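Local coordinates for ferredoxin component of carbazole 1,9a-dioxygenase (Nocardioides aromaticivorans, PDB 3GCE), which carries a Rieske-type [2Fe-2S] cluster and probably passes electrons to the terminal oxygenase component that dihydroxylates carbazole, at residues A65-I70 with V76-V81; Y98-D103 with I107-K112. All blocks are in the same frame, centred on the assembly; numbering follows the deposited sequence.

Contact 1. Residues A65-I70 with V76-V81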
ATOM      1  N   ALA A  65      -8.214   3.732   8.519  1.00 17.48           N
ATOM      2  CA  ALA A  65      -9.279   3.396   7.565  1.00 18.95           C
ATOM      3  C   ALA A  65     -10.192   4.590   7.289  1.00 19.35           C
ATOM      4  O   ALA A  65     -10.646   4.769   6.166  1.00 19.79           O
ATOM      5  CB  ALA A  65     -10.084   2.172   8.023  1.00 19.02           C
ATOM      6  N   GLU A  66     -10.426   5.426   8.294  1.00 20.25           N
ATOM      7  CA  GLU A  66     -11.393   6.531   8.168  1.00 20.92           C
ATOM      8  C   GLU A  66     -10.941   7.553   7.145  1.00 19.88           C
ATOM      9  O   GLU A  66     -11.770   8.174   6.479  1.00 20.52           O
ATOM     10  CB  GLU A  66     -11.577   7.258   9.502  1.00 21.89           C
ATOM     11  CG  GLU A  66     -10.851   6.624  10.694  1.00 29.62           C
ATOM     12  CD  GLU A  66      -9.326   6.905  10.763  1.00 34.89           C
ATOM     13  OE1 GLU A  66      -8.886   7.850  10.063  1.00 36.91           O
ATOM     14  OE2 GLU A  66      -8.575   6.182  11.473  1.00 38.67           O
ATOM     15  N   SER A  67      -9.624   7.764   7.061  1.00 18.17           N
ATOM     16  CA  SER A  67      -9.053   8.745   6.160  1.00 16.51           C
ATOM     17  C   SER A  67      -8.258   8.118   5.001  1.00 15.93           C
ATOM     18  O   SER A  67      -7.729   8.853   4.160  1.00 15.28           O
ATOM     19  CB  SER A  67      -8.183   9.739   6.954  1.00 17.34           C
ATOM     20  OG  SER A  67      -7.032   9.100   7.496  1.00 15.75           O
ATOM     21  N   LEU A  68      -8.194   6.776   4.956  1.00 14.45           N
ATOM     22  CA  LEU A  68      -7.442   6.003   3.925  1.00 13.71           C
ATOM     23  C   LEU A  68      -5.969   6.444   3.821  1.00 13.12           C
ATOM     24  O   LEU A  68      -5.428   6.647   2.716  1.00 12.31           O
ATOM     25  CB  LEU A  68      -8.156   6.007   2.539  1.00 13.84           C
ATOM     26  CG  LEU A  68      -9.515   5.262   2.471  1.00 14.18           C
ATOM     27  CD1 LEU A  68     -10.218   5.508   1.158  1.00 15.18           C
ATOM     28  CD2 LEU A  68      -9.403   3.729   2.728  1.00 13.09           C
ATOM     29  N   GLU A  69      -5.357   6.613   4.995  1.00 13.00           N
ATOM     30  CA  GLU A  69      -3.957   6.987   5.111  1.00 12.86           C
ATOM     31  C   GLU A  69      -3.185   5.876   5.783  1.00 12.62           C
ATOM     32  O   GLU A  69      -3.678   5.226   6.718  1.00 12.50           O
ATOM     33  CB  GLU A  69      -3.811   8.234   5.970  1.00 12.49           C
ATOM     34  CG  GLU A  69      -4.323   9.519   5.341  1.00 14.62           C
ATOM     35  CD  GLU A  69      -4.205  10.682   6.315  1.00 16.29           C
ATOM     36  OE1 GLU A  69      -4.901  10.647   7.342  1.00 17.68           O
ATOM     37  OE2 GLU A  69      -3.404  11.612   6.070  1.00 14.96           O
ATOM     38  N   ILE A  70      -1.975   5.663   5.298  1.00 12.91           N
ATOM     39  CA  ILE A  70      -0.991   4.860   6.006  1.00 12.63           C
ATOM     40  C   ILE A  70      -0.014   5.833   6.689  1.00 12.65           C
ATOM     41  O   ILE A  70       0.459   6.800   6.091  1.00 11.25           O
ATOM     42  CB  ILE A  70      -0.231   3.919   5.044  1.00 13.13           C
ATOM     43  CG1 ILE A  70       0.705   2.973   5.821  1.00 12.63           C
ATOM     44  CG2 ILE A  70       0.588   4.741   4.012  1.00 13.05           C
ATOM     45  CD1 ILE A  70      -0.015   2.013   6.777  1.00 10.21           C
ATOM     46  N   VAL A  76       6.221   9.185  11.320  1.00 11.01           N
ATOM     47  CA  VAL A  76       4.752   9.345  11.311  1.00 12.71           C
ATOM     48  C   VAL A  76       4.207  10.363  10.284  1.00 13.08           C
ATOM     49  O   VAL A  76       3.141  10.961  10.464  1.00 11.97           O
ATOM     50  CB  VAL A  76       4.120   9.485  12.753  1.00 13.74           C
ATOM     51  CG1 VAL A  76       4.403   8.223  13.577  1.00 15.41           C
ATOM     52  CG2 VAL A  76       4.558  10.769  13.507  1.00 15.52           C
ATOM     53  N   GLY A  77       4.963  10.540   9.200  1.00 12.33           N
ATOM     54  CA  GLY A  77       4.398  11.111   7.977  1.00 12.44           C
ATOM     55  C   GLY A  77       3.243  10.243   7.506  1.00 12.63           C
ATOM     56  O   GLY A  77       3.090   9.114   7.971  1.00 12.80           O
ATOM     57  N   ARG A  78       2.420  10.745   6.584  1.00 12.32           N
ATOM     58  CA  ARG A  78       1.308   9.941   6.051  1.00 13.06           C
ATOM     59  C   ARG A  78       1.188  10.019   4.541  1.00 12.42           C
ATOM     60  O   ARG A  78       1.591  11.018   3.944  1.00 12.10           O
ATOM     61  CB  ARG A  78      -0.036  10.342   6.654  1.00 12.87           C
ATOM     62  CG  ARG A  78      -0.155  10.118   8.173  1.00 13.99           C
ATOM     63  CD  ARG A  78      -1.588  10.331   8.676  1.00 15.30           C
ATOM     64  NE  ARG A  78      -1.647  10.276  10.144  1.00 16.00           N
ATOM     65  CZ  ARG A  78      -2.770  10.255  10.866  1.00 18.97           C
ATOM     66  NH1 ARG A  78      -3.964  10.292  10.278  1.00 16.45           N
ATOM     67  NH2 ARG A  78      -2.691  10.205  12.190  1.00 17.16           N
ATOM     68  N   PHE A  79       0.652   8.949   3.945  1.00 11.66           N
ATOM     69  CA  PHE A  79       0.291   8.921   2.515  1.00 11.08           C
ATOM     70  C   PHE A  79      -1.153   8.493   2.330  1.00 10.81           C
ATOM     71  O   PHE A  79      -1.684   7.681   3.108  1.00 10.41           O
ATOM     72  CB  PHE A  79       1.188   7.950   1.734  1.00 10.98           C
ATOM     73  CG  PHE A  79       2.659   8.316   1.787  1.00 12.51           C
ATOM     74  CD1 PHE A  79       3.483   7.788   2.786  1.00 10.34           C
ATOM     75  CD2 PHE A  79       3.231   9.128   0.794  1.00 11.74           C
ATOM     76  CE1 PHE A  79       4.859   8.107   2.845  1.00 10.05           C
ATOM     77  CE2 PHE A  79       4.591   9.445   0.843  1.00 10.40           C
ATOM     78  CZ  PHE A  79       5.404   8.917   1.870  1.00 11.23           C
ATOM     79  N   ASP A  80      -1.766   9.016   1.278  1.00  9.92           N
ATOM     80  CA  ASP A  80      -3.052   8.532   0.814  1.00 10.66           C
ATOM     81  C   ASP A  80      -2.788   7.188   0.081  1.00 10.69           C
ATOM     82  O   ASP A  80      -2.057   7.155  -0.906  1.00 10.99           O
ATOM     83  CB  ASP A  80      -3.673   9.581  -0.123  1.00 10.73           C
ATOM     84  CG  ASP A  80      -4.902   9.052  -0.868  1.00 14.87           C
ATOM     85  OD1 ASP A  80      -5.611   8.151  -0.319  1.00 12.89           O
ATOM     86  OD2 ASP A  80      -5.143   9.537  -2.009  1.00 15.11           O
ATOM     87  N   VAL A  81      -3.385   6.097   0.561  1.00 10.07           N
ATOM     88  CA  VAL A  81      -3.205   4.779  -0.080  1.00  9.62           C
ATOM     89  C   VAL A  81      -3.842   4.639  -1.451  1.00 10.05           C
ATOM     90  O   VAL A  81      -3.498   3.712  -2.192  1.00  9.21           O
ATOM     91  CB  VAL A  81      -3.634   3.608   0.841  1.00 10.14           C
ATOM     92  CG1 VAL A  81      -2.782   3.609   2.121  1.00 10.41           C
ATOM     93  CG2 VAL A  81      -5.136   3.663   1.179  1.00  8.43           C
TER
HETATM   94  O   HOH W   1      -6.322   9.535   1.921  1.00 18.55           O
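Glu69 and Arg78 form the salt bridge of this contact, their side chains crossing at about a right angle: Arg78 NH1 lies 3.1 Å from Glu69 OE1. The bond is in the guanidinium plane but comes from above the carboxylate, 46° out of its plane. With CG anti to its own carbonyl carbon (chi1 -63°) and the chain extended to NE, Arg78 passes across the acid, its CD 3.4 Å from Glu69 OE2. Ser67 OG donates a second bond to Glu69 OE1, 2.6 Å long and on the anti side, while OE2 is bonded by Thr87. Putting an alanine at Glu69 would probably leave Arg78 NH1, Ser67 OG and Thr87 OG1 without this acceptor and the guanidinium less firmly placed.

Backbone bonds run from Ile70 N to Phe79 O and Phe79 N to Ile70 O, both 3.0 Å, in an antiparallel hydrogen-bonded pair. Val81 N bonds to Leu68 O. A water 2.7 Å from both Ser67 O and Asp80 OD1 bridges them; Asp80 also holds Thr83 through OD2 and Arg82 through OD1.

Among apolar groups, Ile70 CB meets Val81 CG1 at 3.9 Å, and Ile70 CG2, near the plane of the Phe79 ring at its edge, reaches Phe79 CB.

Leu68 and Glu69 form a G1 bulge opposite His64. The whole is a beta hairpin of the Rieske cluster-binding subdomain, whose connection holds cluster ligands Cys72 and His75 and leads into Gly77 beside the [2Fe-2S] cluster.

Contact 2. Residues Y98-D103 with I107-K112; sequences YDVVVD and ILVAPK
The Tyr98 ring, beside the open end of an antiparallel beta hairpin, takes Ala110 O at its edge, in the ring plane, with CD2 3.3 Å from that oxygen. Val109 CG1 approaches the ring obliquely and packs on Tyr98 CB at 3.7 Å; Lys112 N also lies oblique to the ring, while Lys112 CD passes 4.0 Å from Tyr98 OH. Beyond this contact the Tyr98 side chain touches Asp33 and Val35 of strand 33-40, and Asp33 also pairs with the Lys112 ammonium.

The strand axes are 4.8 Å apart, their N-to-C directions at 151°. Val101 and Leu108 are the hydrogen-bonded pair, flanked by the non-hydrogen-bonded pairs Val100 with Val109 and Val102 with Ile107. These four flanking residues share one face, where Val100 and Val102 rest on Val44 of strand 43-48 and Ile107 and Val109 on Val14 of strand 12-16. A chi1 of -164° swings Val100 CG1 away from its own N and across to Ile107 CG2, 3.7 Å off.

Val101 and Leu108 occupy the other face, where Leu108 CD1 comes 4.1 Å from Asp103 CB. Beyond the strand ends Ala110 N also bonds to Asp99 O. Leu108 N donates to Val101 O over 2.8 Å, nearly in line with the carbonyl, at a C=O...N angle of 173°.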
ATOM      1  N   TYR A  98       0.207   1.676  -7.245  1.00 13.51           N
ATOM      2  CA  TYR A  98       0.193   0.518  -8.155  1.00 15.39           C
ATOM      3  C   TYR A  98      -1.233   0.161  -8.491  1.00 15.56           C
ATOM      4  O   TYR A  98      -2.069   0.181  -7.619  1.00 16.04           O
ATOM      5  CB  TYR A  98       0.852  -0.688  -7.483  1.00 14.84           C
ATOM      6  CG  TYR A  98       2.345  -0.600  -7.457  1.00 17.26           C
ATOM      7  CD1 TYR A  98       2.997   0.241  -6.539  1.00 16.46           C
ATOM      8  CD2 TYR A  98       3.118  -1.351  -8.333  1.00 14.53           C
ATOM      9  CE1 TYR A  98       4.407   0.303  -6.500  1.00 17.83           C
ATOM     10  CE2 TYR A  98       4.509  -1.294  -8.298  1.00 16.67           C
ATOM     11  CZ  TYR A  98       5.142  -0.465  -7.391  1.00 18.51           C
ATOM     12  OH  TYR A  98       6.517  -0.418  -7.398  1.00 21.52           O
ATOM     13  N   ASP A  99      -1.508  -0.190  -9.744  1.00 15.81           N
ATOM     14  CA  ASP A  99      -2.867  -0.569 -10.128  1.00 17.23           C
ATOM     15  C   ASP A  99      -3.161  -1.964  -9.613  1.00 16.49           C
ATOM     16  O   ASP A  99      -2.298  -2.831  -9.667  1.00 14.94           O
ATOM     17  CB  ASP A  99      -3.058  -0.500 -11.650  1.00 17.61           C
ATOM     18  CG  ASP A  99      -3.036   0.941 -12.166  1.00 23.41           C
ATOM     19  OD1 ASP A  99      -3.503   1.859 -11.441  1.00 27.00           O
ATOM     20  OD2 ASP A  99      -2.528   1.160 -13.277  1.00 28.72           O
ATOM     21  N   VAL A 100      -4.380  -2.147  -9.110  1.00 17.02           N
ATOM     22  CA  VAL A 100      -4.796  -3.395  -8.471  1.00 17.93           C
ATOM     23  C   VAL A 100      -6.161  -3.743  -8.987  1.00 18.37           C
ATOM     24  O   VAL A 100      -7.042  -2.873  -9.079  1.00 18.41           O
ATOM     25  CB  VAL A 100      -4.995  -3.293  -6.941  1.00 19.22           C
ATOM     26  CG1 VAL A 100      -5.037  -4.698  -6.286  1.00 19.60           C
ATOM     27  CG2 VAL A 100      -3.953  -2.456  -6.290  1.00 17.92           C
ATOM     28  N   VAL A 101      -6.331  -5.027  -9.275  1.00 17.40           N
ATOM     29  CA  VAL A 101      -7.611  -5.624  -9.623  1.00 18.25           C
ATOM     30  C   VAL A 101      -7.812  -6.850  -8.707  1.00 17.36           C
ATOM     31  O   VAL A 101      -6.863  -7.580  -8.409  1.00 17.50           O
ATOM     32  CB  VAL A 101      -7.606  -5.986 -11.155  1.00 18.25           C
ATOM     33  CG1 VAL A 101      -8.443  -7.218 -11.497  1.00 21.54           C
ATOM     34  CG2 VAL A 101      -8.029  -4.782 -11.996  1.00 18.84           C
ATOM     35  N   VAL A 102      -9.030  -7.039  -8.210  1.00 16.83           N
ATOM     36  CA  VAL A 102      -9.424  -8.315  -7.616  1.00 15.27           C
ATOM     37  C   VAL A 102     -10.231  -9.102  -8.661  1.00 15.87           C
ATOM     38  O   VAL A 102     -11.261  -8.636  -9.151  1.00 14.85           O
ATOM     39  CB  VAL A 102     -10.253  -8.120  -6.338  1.00 16.17           C
ATOM     40  CG1 VAL A 102     -10.690  -9.466  -5.772  1.00 14.31           C
ATOM     41  CG2 VAL A 102      -9.439  -7.342  -5.274  1.00 16.32           C
ATOM     42  N   ASP A 103      -9.754 -10.294  -9.006  1.00 16.14           N
ATOM     43  CA  ASP A 103     -10.395 -11.097 -10.030  1.00 16.37           C
ATOM     44  C   ASP A 103     -10.587 -12.496  -9.452  1.00 16.93           C
ATOM     45  O   ASP A 103      -9.625 -13.152  -9.076  1.00 15.45           O
ATOM     46  CB  ASP A 103      -9.526 -11.092 -11.297  1.00 16.11           C
ATOM     47  CG  ASP A 103     -10.154 -11.849 -12.461  1.00 17.53           C
ATOM     48  OD1 ASP A 103     -10.293 -13.094 -12.363  1.00 14.84           O
ATOM     49  OD2 ASP A 103     -10.488 -11.201 -13.487  1.00 14.38           O
ATOM     50  N   ILE A 107      -5.918 -11.220  -5.662  1.00 13.59           N
ATOM     51  CA  ILE A 107      -5.462  -9.845  -5.713  1.00 13.12           C
ATOM     52  C   ILE A 107      -4.290  -9.738  -6.685  1.00 12.39           C
ATOM     53  O   ILE A 107      -3.211 -10.315  -6.458  1.00 11.94           O
ATOM     54  CB  ILE A 107      -5.071  -9.283  -4.314  1.00 12.82           C
ATOM     55  CG1 ILE A 107      -6.250  -9.359  -3.337  1.00 14.22           C
ATOM     56  CG2 ILE A 107      -4.584  -7.834  -4.452  1.00 12.95           C
ATOM     57  CD1 ILE A 107      -5.805  -9.042  -1.862  1.00 13.36           C
ATOM     58  N   LEU A 108      -4.501  -8.994  -7.762  1.00 12.15           N
ATOM     59  CA  LEU A 108      -3.481  -8.868  -8.815  1.00 12.89           C
ATOM     60  C   LEU A 108      -2.961  -7.435  -8.872  1.00 13.69           C
ATOM     61  O   LEU A 108      -3.759  -6.495  -8.939  1.00 12.77           O
ATOM     62  CB  LEU A 108      -4.103  -9.233 -10.154  1.00 13.00           C
ATOM     63  CG  LEU A 108      -4.795 -10.606 -10.286  1.00 14.02           C
ATOM     64  CD1 LEU A 108      -5.418 -10.749 -11.687  1.00 13.54           C
ATOM     65  CD2 LEU A 108      -3.783 -11.728 -10.020  1.00 12.73           C
ATOM     66  N   VAL A 109      -1.638  -7.284  -8.880  1.00 15.39           N
ATOM     67  CA  VAL A 109      -0.972  -5.976  -8.899  1.00 16.80           C
ATOM     68  C   VAL A 109      -0.166  -5.818 -10.198  1.00 18.93           C
ATOM     69  O   VAL A 109       0.648  -6.678 -10.540  1.00 19.16           O
ATOM     70  CB  VAL A 109      -0.025  -5.820  -7.662  1.00 17.11           C
ATOM     71  CG1 VAL A 109       0.627  -4.408  -7.613  1.00 16.37           C
ATOM     72  CG2 VAL A 109      -0.817  -6.104  -6.348  1.00 16.28           C
ATOM     73  N   ALA A 110      -0.397  -4.732 -10.923  1.00 20.20           N
ATOM     74  CA  ALA A 110       0.382  -4.453 -12.125  1.00 22.16           C
ATOM     75  C   ALA A 110       1.778  -3.984 -11.738  1.00 23.70           C
ATOM     76  O   ALA A 110       1.913  -3.086 -10.916  1.00 23.83           O
ATOM     77  CB  ALA A 110      -0.312  -3.409 -12.972  1.00 21.30           C
ATOM     78  N   PRO A 111       2.827  -4.598 -12.309  1.00 25.95           N
ATOM     79  CA  PRO A 111       4.196  -4.208 -11.971  1.00 27.85           C
ATOM     80  C   PRO A 111       4.547  -2.849 -12.558  1.00 29.63           C
ATOM     81  O   PRO A 111       3.895  -2.405 -13.499  1.00 29.41           O
ATOM     82  CB  PRO A 111       5.058  -5.294 -12.637  1.00 28.28           C
ATOM     83  CG  PRO A 111       4.113  -6.374 -13.045  1.00 27.62           C
ATOM     84  CD  PRO A 111       2.806  -5.689 -13.296  1.00 26.57           C
ATOM     85  N   LYS A 112       5.552  -2.203 -11.964  1.00 31.83           N
ATOM     86  CA  LYS A 112       6.088  -0.914 -12.410  1.00 34.61           C
ATOM     87  C   LYS A 112       6.358  -0.911 -13.916  1.00 35.18           C
ATOM     88  O   LYS A 112       5.953   0.015 -14.623  1.00 36.99           O
ATOM     89  CB  LYS A 112       7.393  -0.632 -11.652  1.00 35.11           C
ATOM     90  CG  LYS A 112       7.758   0.836 -11.489  1.00 37.28           C
ATOM     91  CD  LYS A 112       8.784   1.032 -10.365  1.00 39.66           C
ATOM     92  CE  LYS A 112      10.183   0.612 -10.779  1.00 41.27           C
ATOM     93  NZ  LYS A 112      11.117   0.472  -9.616  1.00 41.97           N
TER

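Overall arrangement
From the N terminus, strand 12-16 is laid down first, and strands 26-30, 33-40 and 43-48 follow. Contact 1 then closes the connection after strand 69-71, which carries Cys72 and His75, joining the two middle strands of a four-stranded sheet next to the cluster. Later, contact 2 closes the tight turn at 104-105 and brings strand 106-109 between 100-103 and the early strand 12-16, tying the C-terminal end to the beginning. The two are in series, neither nested nor crossed. The centres of contact 1 and contact 2 lie about 20 Å apart, on opposite sides of the chain's centre. The nearest atoms of contact 1 and contact 2 are about 7 Å apart. Strand 43-48 is touched by side chains from both.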